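Local coordinates for protein glycosyltransferase (duf1792) (Streptococcus sanguinis, PDB 5V4A) that binds UDP through its C-terminal GT-D-type glycosyltransferase domain and probably transfers a sugar from a UDP-sugar donor, at residues I145-T150 / I166-C171; K133-W138 / N157-G162; W138-L143 / G162-K167. One frame throughout, in Å; residues are numbered along the deposited sequence.

Contact 1. Residues I145-T150 / I166-C171; sequences IVEGLT and IKRIIC
Arg168 pairs with Ile145 in the parallel sheet, but its side chain reaches Glu147, two residues further on. Its CB starts 3.7 Å from Ile145 O. CG lies anti to the carbonyl carbon (chi1 -42°), and from there the chain runs extended to NE, alongside the Ile145 side chain and pointing the same way. Arg168 CD passes 3.8 Å from Glu147 OE1. CZ of Arg168, the centre of the guanidinium, has Ile145 CD1 over one face at 4.1 Å. NH1 of Arg168 then donates to Glu147 OE1 at 2.7 Å, the hydrogen bond of a salt bridge, bent to 139° at the hydrogen. The oxygen is met on its syn side, 33° out of the carboxylate plane, while OE1 itself lies close to the guanidinium plane. The other nitrogens are held too: NE by Gln266 OE1 and NH2 by Ser153 O. Glu147 OE2 accepts from the backbone N of Ser153. Together these bonds fix the rotation of both the guanidinium and the carboxylate.

Four backbone bonds tie the strands, from Ile145 N with Lys167 O through to Cys171 N with Glu147 O. On the face opposite Arg168, Val146 CG1 touches Cys171 SG at 3.8 Å. Beyond the last bridge, Leu149 CD1 rests on Ile170 CG2 at 3.9 Å. Gly148 ends strand 142-148 and touches the bound UDP, so this end of the strand pair forms part of the nucleotide site. Helix 180-190 packs on Val146, Ile169 and Cys171. Tyr263 of helix 261-266 touches Glu147, Arg168 and Ile170. Within the parallel five-stranded sheet, strand 195-199 flanks 142-148, and strand 267-270 flanks 165-171.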
loop_
_atom_site.group_PDB
_atom_site.type_symbol
_atom_site.label_atom_id
_atom_site.label_comp_id
_atom_site.label_asym_id
_atom_site.label_seq_id
_atom_site.Cartn_x
_atom_site.Cartn_y
_atom_site.Cartn_z
ATOM N N ILE A 145 -8.123 19.740 -1.722
ATOM C CA ILE A 145 -9.291 18.927 -1.447
ATOM C C ILE A 145 -10.531 19.723 -1.833
ATOM O O ILE A 145 -10.741 20.832 -1.332
ATOM C CB ILE A 145 -9.308 18.516 0.031
ATOM C CG1 ILE A 145 -8.241 17.456 0.297
ATOM C CG2 ILE A 145 -10.661 18.099 0.462
ATOM C CD1 ILE A 145 -8.193 16.989 1.742
ATOM N N VAL A 146 -11.346 19.160 -2.719
ATOM C CA VAL A 146 -12.570 19.798 -3.211
ATOM C C VAL A 146 -13.754 18.960 -2.748
ATOM O O VAL A 146 -13.973 17.851 -3.254
ATOM C CB VAL A 146 -12.545 19.942 -4.739
ATOM C CG1 VAL A 146 -13.705 20.817 -5.199
ATOM C CG2 VAL A 146 -11.205 20.549 -5.185
ATOM N N GLU A 147 -14.513 19.476 -1.777
ATOM C CA GLU A 147 -15.527 18.686 -1.091
ATOM C C GLU A 147 -16.676 19.587 -0.656
ATOM O O GLU A 147 -16.590 20.816 -0.709
ATOM C CB GLU A 147 -14.948 17.991 0.140
ATOM C CG GLU A 147 -14.640 18.954 1.280
ATOM C CD GLU A 147 -13.944 18.271 2.469
ATOM O OE1 GLU A 147 -13.457 18.992 3.365
ATOM O OE2 GLU A 147 -13.882 17.020 2.500
ATOM N N GLY A 148 -17.762 18.949 -0.201
ATOM C CA GLY A 148 -18.909 19.679 0.305
ATOM C C GLY A 148 -18.775 20.114 1.763
ATOM O O GLY A 148 -17.878 19.702 2.505
ATOM N N LEU A 149 -19.725 20.961 2.166
ATOM C CA LEU A 149 -19.688 21.583 3.487
ATOM C C LEU A 149 -19.672 20.542 4.605
ATOM O O LEU A 149 -18.974 20.722 5.610
ATOM C CB LEU A 149 -20.881 22.530 3.650
ATOM C CG LEU A 149 -20.942 23.305 4.963
ATOM C CD1 LEU A 149 -19.667 24.128 5.165
ATOM C CD2 LEU A 149 -22.192 24.176 5.044
ATOM N N THR A 150 -20.435 19.460 4.456
ATOM C CA THR A 150 -20.558 18.446 5.504
ATOM C C THR A 150 -19.574 17.299 5.355
ATOM O O THR A 150 -19.478 16.467 6.263
ATOM C CB THR A 150 -21.990 17.886 5.543
ATOM O OG1 THR A 150 -22.284 17.213 4.309
ATOM C CG2 THR A 150 -23.010 18.989 5.815
ATOM N N ILE A 166 -2.415 20.774 3.028
ATOM C CA ILE A 166 -3.800 20.673 2.575
ATOM C C ILE A 166 -4.376 22.074 2.399
ATOM O O ILE A 166 -4.271 22.922 3.296
ATOM C CB ILE A 166 -4.678 19.863 3.557
ATOM C CG1 ILE A 166 -4.138 18.445 3.748
ATOM C CG2 ILE A 166 -6.118 19.807 3.068
ATOM C CD1 ILE A 166 -4.910 17.676 4.821
ATOM N N LYS A 167 -4.956 22.317 1.225
ATOM C CA LYS A 167 -5.877 23.417 0.995
ATOM C C LYS A 167 -7.225 22.820 0.616
ATOM O O LYS A 167 -7.298 21.760 -0.024
ATOM C CB LYS A 167 -5.371 24.371 -0.116
ATOM C CG LYS A 167 -4.220 25.273 0.320
ATOM C CD LYS A 167 -3.746 26.177 -0.783
ATOM C CE LYS A 167 -2.800 27.246 -0.276
ATOM N NZ LYS A 167 -2.249 28.049 -1.400
ATOM N N ARG A 168 -8.300 23.501 1.002
ATOM C CA ARG A 168 -9.632 23.010 0.685
ATOM C C ARG A 168 -10.485 24.093 0.042
ATOM O O ARG A 168 -10.476 25.257 0.460
ATOM C CB ARG A 168 -10.399 22.445 1.935
ATOM C CG ARG A 168 -9.574 21.589 2.891
ATOM C CD ARG A 168 -10.376 21.068 4.106
ATOM N NE ARG A 168 -9.645 20.046 4.863
ATOM C CZ ARG A 168 -10.007 18.770 5.022
ATOM N NH1 ARG A 168 -11.114 18.291 4.476
ATOM N NH2 ARG A 168 -9.230 17.946 5.731
ATOM N N ILE A 169 -11.217 23.672 -0.985
ATOM C CA ILE A 169 -12.267 24.441 -1.631
ATOM C C ILE A 169 -13.570 23.814 -1.171
ATOM O O ILE A 169 -13.827 22.645 -1.482
ATOM C CB ILE A 169 -12.158 24.369 -3.163
ATOM C CG1 ILE A 169 -10.801 24.864 -3.678
ATOM C CG2 ILE A 169 -13.318 25.100 -3.831
ATOM C CD1 ILE A 169 -10.544 26.312 -3.508
ATOM N N ILE A 170 -14.381 24.567 -0.424
ATOM C CA ILE A 170 -15.620 24.061 0.167
ATOM C C ILE A 170 -16.800 24.415 -0.737
ATOM O O ILE A 170 -16.983 25.583 -1.105
ATOM C CB ILE A 170 -15.844 24.640 1.575
ATOM C CG1 ILE A 170 -14.707 24.271 2.539
ATOM C CG2 ILE A 170 -17.175 24.156 2.119
ATOM C CD1 ILE A 170 -14.261 22.810 2.514
ATOM N N CYS A 171 -17.617 23.407 -1.069
ATOM C CA CYS A 171 -18.679 23.482 -2.071
ATOM C C CYS A 171 -20.029 23.219 -1.424
ATOM O O CYS A 171 -20.063 22.873 -0.236
ATOM C CB CYS A 171 -18.399 22.456 -3.165
ATOM S SG CYS A 171 -16.784 22.685 -3.911
#

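Contact 2. Residues K133-W138 / N157-G162; sequences KLKQLW and NDLFDG
The indole of Trp138 meets both Leu159 and Phe160. Its NE1 donates to Leu159 O at 3.2 Å, with an angle of 147° at the hydrogen. The acceptor sits at the ring edge, a little off the indole plane. Leu159 CD2 comes to Trp138 CZ2 at 3.5 Å. Phe160 places CE1 over the centre of one indole face, and the two ring planes are inclined at 57°, an oblique pairing. The opposite face lies against the backbone of its own helix, near Leu134 O and Lys135 CA. Trp138 has CG between its backbone N and carbonyl carbon (chi1 53°), which folds the ring back over that helix. Lys135 stretches out beside the loop, bringing CE to 3.9 Å from Leu159 O.

Further out, Tyr228 OH bonds to both Lys135 NZ and Asp158 OD1 and so links the two. Asn157 OD1 accepts from Leu159 N at 2.9 Å, forming an Asx turn, and a type I turn follows from Asp158 to Asp161. The contact joins the C-terminal part of helix 127-138 to the loop between strands 142-148 and 165-171. Helix 224-233 borders the loop, and Leu143 and Ile145 of strand 142-148 lie against Phe160.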
loop_
_atom_site.group_PDB
_atom_site.type_symbol
_atom_site.label_atom_id
_atom_site.label_comp_id
_atom_site.label_asym_id
_atom_site.label_seq_id
_atom_site.Cartn_x
_atom_site.Cartn_y
_atom_site.Cartn_z
ATOM N N LYS A 133 -2.537 1.535 0.454
ATOM C CA LYS A 133 -2.203 1.940 -0.916
ATOM C C LYS A 133 -2.868 3.259 -1.286
ATOM O O LYS A 133 -2.283 4.083 -2.007
ATOM C CB LYS A 133 -2.600 0.836 -1.891
ATOM C CG LYS A 133 -1.700 -0.399 -1.795
ATOM C CD LYS A 133 -1.753 -1.243 -3.053
ATOM C CE LYS A 133 -2.799 -2.303 -2.978
ATOM N NZ LYS A 133 -2.702 -3.276 -4.083
ATOM N N LEU A 134 -4.085 3.483 -0.788
ATOM C CA LEU A 134 -4.731 4.775 -0.987
ATOM C C LEU A 134 -3.904 5.888 -0.367
ATOM O O LEU A 134 -3.646 6.910 -1.011
ATOM C CB LEU A 134 -6.136 4.764 -0.383
ATOM C CG LEU A 134 -7.272 4.140 -1.188
ATOM C CD1 LEU A 134 -8.395 3.659 -0.269
ATOM C CD2 LEU A 134 -7.832 5.145 -2.217
ATOM N N LYS A 135 -3.449 5.692 0.884
ATOM C CA LYS A 135 -2.673 6.738 1.543
ATOM C C LYS A 135 -1.399 7.049 0.778
ATOM O O LYS A 135 -0.970 8.204 0.753
ATOM C CB LYS A 135 -2.322 6.367 2.992
ATOM C CG LYS A 135 -3.520 6.324 3.953
ATOM C CD LYS A 135 -3.048 6.104 5.352
ATOM C CE LYS A 135 -4.193 6.133 6.328
ATOM N NZ LYS A 135 -3.717 5.508 7.588
ATOM N N GLN A 136 -0.809 6.050 0.121
ATOM C CA GLN A 136 0.418 6.265 -0.634
ATOM C C GLN A 136 0.191 7.174 -1.841
ATOM O O GLN A 136 1.145 7.781 -2.338
ATOM C CB GLN A 136 0.988 4.916 -1.085
ATOM C CG GLN A 136 2.439 4.961 -1.580
ATOM C CD GLN A 136 3.436 5.300 -0.489
ATOM O OE1 GLN A 136 3.186 5.074 0.692
ATOM N NE2 GLN A 136 4.569 5.861 -0.882
ATOM N N LEU A 137 -1.047 7.286 -2.310
ATOM C CA LEU A 137 -1.350 8.181 -3.424
ATOM C C LEU A 137 -1.124 9.639 -3.047
ATOM O O LEU A 137 -0.741 10.449 -3.901
ATOM C CB LEU A 137 -2.790 7.964 -3.878
ATOM C CG LEU A 137 -3.107 6.647 -4.582
ATOM C CD1 LEU A 137 -4.607 6.542 -4.770
ATOM C CD2 LEU A 137 -2.421 6.596 -5.936
ATOM N N TRP A 138 -1.346 9.995 -1.785
ATOM C CA TRP A 138 -1.170 11.370 -1.366
ATOM C C TRP A 138 -0.059 11.576 -0.351
ATOM O O TRP A 138 0.137 12.715 0.087
ATOM C CB TRP A 138 -2.484 11.937 -0.808
ATOM C CG TRP A 138 -3.179 11.145 0.302
ATOM C CD1 TRP A 138 -2.808 11.065 1.619
ATOM C CD2 TRP A 138 -4.382 10.374 0.181
ATOM N NE1 TRP A 138 -3.697 10.275 2.316
ATOM C CE2 TRP A 138 -4.678 9.851 1.460
ATOM C CE3 TRP A 138 -5.245 10.081 -0.879
ATOM C CZ2 TRP A 138 -5.793 9.046 1.697
ATOM C CZ3 TRP A 138 -6.360 9.280 -0.630
ATOM C CH2 TRP A 138 -6.617 8.776 0.643
ATOM N N ASN A 157 -9.749 12.267 12.164
ATOM C CA ASN A 157 -9.021 11.027 11.942
ATOM C C ASN A 157 -7.700 11.379 11.262
ATOM O O ASN A 157 -7.424 12.544 10.964
ATOM C CB ASN A 157 -9.879 10.035 11.142
ATOM C CG ASN A 157 -10.199 10.536 9.727
ATOM O OD1 ASN A 157 -9.299 10.752 8.923
ATOM N ND2 ASN A 157 -11.482 10.721 9.428
ATOM N N ASP A 158 -6.863 10.367 11.038
ATOM C CA ASP A 158 -5.522 10.580 10.499
ATOM C C ASP A 158 -5.409 10.190 9.027
ATOM O O ASP A 158 -4.319 9.822 8.557
ATOM C CB ASP A 158 -4.494 9.829 11.342
ATOM C CG ASP A 158 -4.610 8.325 11.195
ATOM O OD1 ASP A 158 -5.660 7.857 10.714
ATOM O OD2 ASP A 158 -3.664 7.610 11.582
ATOM N N LEU A 159 -6.526 10.238 8.296
ATOM C CA LEU A 159 -6.532 9.810 6.894
ATOM C C LEU A 159 -5.461 10.518 6.064
ATOM O O LEU A 159 -4.714 9.877 5.309
ATOM C CB LEU A 159 -7.909 10.072 6.289
ATOM C CG LEU A 159 -8.611 9.096 5.332
ATOM C CD1 LEU A 159 -9.504 9.857 4.374
ATOM C CD2 LEU A 159 -7.685 8.199 4.576
ATOM N N PHE A 160 -5.376 11.844 6.194
ATOM C CA PHE A 160 -4.507 12.694 5.388
ATOM C C PHE A 160 -3.317 13.224 6.173
ATOM O O PHE A 160 -2.641 14.154 5.716
ATOM C CB PHE A 160 -5.316 13.862 4.805
ATOM C CG PHE A 160 -6.436 13.429 3.911
ATOM C CD1 PHE A 160 -6.178 12.709 2.759
ATOM C CD2 PHE A 160 -7.760 13.748 4.222
ATOM C CE1 PHE A 160 -7.212 12.305 1.924
ATOM C CE2 PHE A 160 -8.799 13.346 3.400
ATOM C CZ PHE A 160 -8.531 12.628 2.247
ATOM N N ASP A 161 -3.028 12.642 7.337
ATOM C CA ASP A 161 -1.921 13.129 8.147
ATOM C C ASP A 161 -0.568 12.907 7.467
ATOM O O ASP A 161 0.409 13.573 7.826
ATOM C CB ASP A 161 -1.953 12.460 9.526
ATOM C CG ASP A 161 -3.035 13.044 10.455
ATOM O OD1 ASP A 161 -3.904 13.823 9.990
ATOM O OD2 ASP A 161 -3.025 12.695 11.660
ATOM N N GLY A 162 -0.491 11.987 6.503
ATOM C CA GLY A 162 0.724 11.759 5.738
ATOM C C GLY A 162 0.950 12.708 4.579
ATOM O O GLY A 162 2.021 12.669 3.957
#

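Contact 3. Residues W138-L143 / G162-K167; sequences WQDKDL and GARSIK
Asp140 N bonds to Gly162 O at 2.8 Å, and the two segments then come together as parallel strands, with Asp142 paired to Ser165 and Leu143 to Ile166. Arg164 N bonds to Lys141 O just ahead of the strand pairing. Leu143 N donates to Ser165 O, and Leu143 O accepts from Lys167 N. The Gln139 amide folds back over Gly162, with Gln139 OE1 3.3 Å from Gly162 CA. Water 1 accepts from Gln139 NE2 and Gly162 N, and weakly from Trp138 NE1.

A type II turn from Trp138 to Lys141 leads from helix 127-138 into strand 142-148. This is where the first of the two adjacent strands enters the parallel sheet of the GT-D domain.

The Arg164 side chain bends at chi2 (68°) and chi3 (43°), curling back to Asp140. There Arg164 NH2 forms a salt bridge with Asp140 OD2 at 3.1 Å. It meets that oxygen from above the carboxylate plane, and the two flat groups stand 59° apart. Ser165 OG donates to Asp142 OD1 at 2.8 Å, on the anti side, well out of the carboxylate plane. Arg194 NH1 also bonds to that hydroxyl. On the other side of the sheet, Leu143 CD1 presses tightly on Ala163 CB at 3.5 Å. Asp140 also packs against Gly162 of the second subunit.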
loop_
_atom_site.group_PDB
_atom_site.type_symbol
_atom_site.label_atom_id
_atom_site.label_comp_id
_atom_site.label_asym_id
_atom_site.label_seq_id
_atom_site.Cartn_x
_atom_site.Cartn_y
_atom_site.Cartn_z
ATOM N N TRP A 138 -1.346 9.995 -1.785
ATOM C CA TRP A 138 -1.170 11.370 -1.366
ATOM C C TRP A 138 -0.059 11.576 -0.351
ATOM O O TRP A 138 0.137 12.715 0.087
ATOM C CB TRP A 138 -2.484 11.937 -0.808
ATOM C CG TRP A 138 -3.179 11.145 0.302
ATOM C CD1 TRP A 138 -2.808 11.065 1.619
ATOM C CD2 TRP A 138 -4.382 10.374 0.181
ATOM N NE1 TRP A 138 -3.697 10.275 2.316
ATOM C CE2 TRP A 138 -4.678 9.851 1.460
ATOM C CE3 TRP A 138 -5.245 10.081 -0.879
ATOM C CZ2 TRP A 138 -5.793 9.046 1.697
ATOM C CZ3 TRP A 138 -6.360 9.280 -0.630
ATOM C CH2 TRP A 138 -6.617 8.776 0.643
ATOM N N GLN A 139 0.676 10.524 0.031
ATOM C CA GLN A 139 1.753 10.678 1.003
ATOM C C GLN A 139 2.769 11.706 0.517
ATOM O O GLN A 139 3.267 11.613 -0.606
ATOM C CB GLN A 139 2.458 9.338 1.247
ATOM C CG GLN A 139 1.723 8.371 2.134
ATOM C CD GLN A 139 1.315 8.999 3.441
ATOM O OE1 GLN A 139 2.140 9.175 4.345
ATOM N NE2 GLN A 139 0.040 9.363 3.544
ATOM N N ASP A 140 3.060 12.692 1.370
ATOM C CA ASP A 140 4.075 13.723 1.113
ATOM C C ASP A 140 3.737 14.606 -0.086
ATOM O O ASP A 140 4.628 15.199 -0.696
ATOM C CB ASP A 140 5.471 13.102 0.926
ATOM C CG ASP A 140 6.002 12.456 2.202
ATOM O OD1 ASP A 140 6.233 11.224 2.183
ATOM O OD2 ASP A 140 6.180 13.174 3.216
ATOM N N LYS A 141 2.449 14.742 -0.408
ATOM C CA LYS A 141 1.989 15.589 -1.501
ATOM C C LYS A 141 1.304 16.820 -0.928
ATOM O O LYS A 141 0.677 16.753 0.130
ATOM C CB LYS A 141 1.002 14.842 -2.403
ATOM C CG LYS A 141 1.544 13.570 -3.045
ATOM C CD LYS A 141 2.649 13.861 -4.034
ATOM C CE LYS A 141 2.967 12.635 -4.862
ATOM N NZ LYS A 141 1.714 12.045 -5.411
ATOM N N ASP A 142 1.421 17.948 -1.623
ATOM C CA ASP A 142 0.527 19.064 -1.334
ATOM C C ASP A 142 -0.806 18.812 -2.024
ATOM O O ASP A 142 -0.859 18.546 -3.228
ATOM C CB ASP A 142 1.105 20.405 -1.781
ATOM C CG ASP A 142 2.456 20.697 -1.173
ATOM O OD1 ASP A 142 2.567 20.765 0.068
ATOM O OD2 ASP A 142 3.418 20.883 -1.957
ATOM N N LEU A 143 -1.884 18.884 -1.252
ATOM C CA LEU A 143 -3.206 18.452 -1.681
ATOM C C LEU A 143 -4.139 19.654 -1.828
ATOM O O LEU A 143 -4.061 20.610 -1.048
ATOM C CB LEU A 143 -3.786 17.468 -0.649
ATOM C CG LEU A 143 -3.069 16.123 -0.478
ATOM C CD1 LEU A 143 -3.785 15.247 0.549
ATOM C CD2 LEU A 143 -2.955 15.383 -1.801
ATOM N N GLY A 162 -0.491 11.987 6.503
ATOM C CA GLY A 162 0.724 11.759 5.738
ATOM C C GLY A 162 0.950 12.708 4.579
ATOM O O GLY A 162 2.021 12.669 3.957
ATOM N N ALA A 163 -0.021 13.556 4.283
ATOM C CA ALA A 163 0.130 14.544 3.227
ATOM C C ALA A 163 1.091 15.637 3.675
ATOM O O ALA A 163 1.377 15.797 4.864
ATOM C CB ALA A 163 -1.222 15.143 2.870
ATOM N N ARG A 164 1.652 16.355 2.704
ATOM C CA ARG A 164 2.555 17.440 3.064
ATOM C C ARG A 164 1.790 18.669 3.537
ATOM O O ARG A 164 2.170 19.304 4.528
ATOM C CB ARG A 164 3.468 17.795 1.888
ATOM C CG ARG A 164 4.414 18.959 2.172
ATOM C CD ARG A 164 5.487 18.581 3.221
ATOM N NE ARG A 164 6.034 17.247 2.991
ATOM C CZ ARG A 164 6.958 16.973 2.074
ATOM N NH1 ARG A 164 7.435 17.938 1.302
ATOM N NH2 ARG A 164 7.401 15.731 1.929
ATOM N N SER A 165 0.719 19.023 2.837
ATOM C CA SER A 165 -0.079 20.192 3.173
ATOM C C SER A 165 -1.434 20.025 2.517
ATOM O O SER A 165 -1.590 19.234 1.584
ATOM C CB SER A 165 0.585 21.490 2.707
ATOM O OG SER A 165 0.282 21.745 1.347
ATOM N N ILE A 166 -2.415 20.774 3.028
ATOM C CA ILE A 166 -3.800 20.673 2.575
ATOM C C ILE A 166 -4.376 22.074 2.399
ATOM O O ILE A 166 -4.271 22.922 3.296
ATOM C CB ILE A 166 -4.678 19.863 3.557
ATOM C CG1 ILE A 166 -4.138 18.445 3.748
ATOM C CG2 ILE A 166 -6.118 19.807 3.068
ATOM C CD1 ILE A 166 -4.910 17.676 4.821
ATOM N N LYS A 167 -4.956 22.317 1.225
ATOM C CA LYS A 167 -5.877 23.417 0.995
ATOM C C LYS A 167 -7.225 22.820 0.616
ATOM O O LYS A 167 -7.298 21.760 -0.024
ATOM C CB LYS A 167 -5.371 24.371 -0.116
ATOM C CG LYS A 167 -4.220 25.273 0.320
ATOM C CD LYS A 167 -3.746 26.177 -0.783
ATOM C CE LYS A 167 -2.800 27.246 -0.276
ATOM N NZ LYS A 167 -2.249 28.049 -1.400
HETATM O O HOH W 1 -1.986 9.897 5.131
#

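Overall arrangement
Contacts 1 and 3 are successive parts of one strand pairing, 142-148 with 165-171, with centres about 14 Å apart. They share Ile166 and Lys167. Contact 3 lies where the strands begin, and contact 1 at the end that reaches UDP. Contact 2 is centred about 8 Å from contact 3 and shares Trp138 and Gly162 with it. Along the chain, helix 127-138 comes first, then strand 142-148, the loop holding 157-162, and strand 165-171. Phe160 of contact 2 also packs on Ile166, so the loop lies on the strand pair from its start toward the UDP end. Contacts 2 and 3 also touch the second subunit, whereas contact 1 is buried within its own chain.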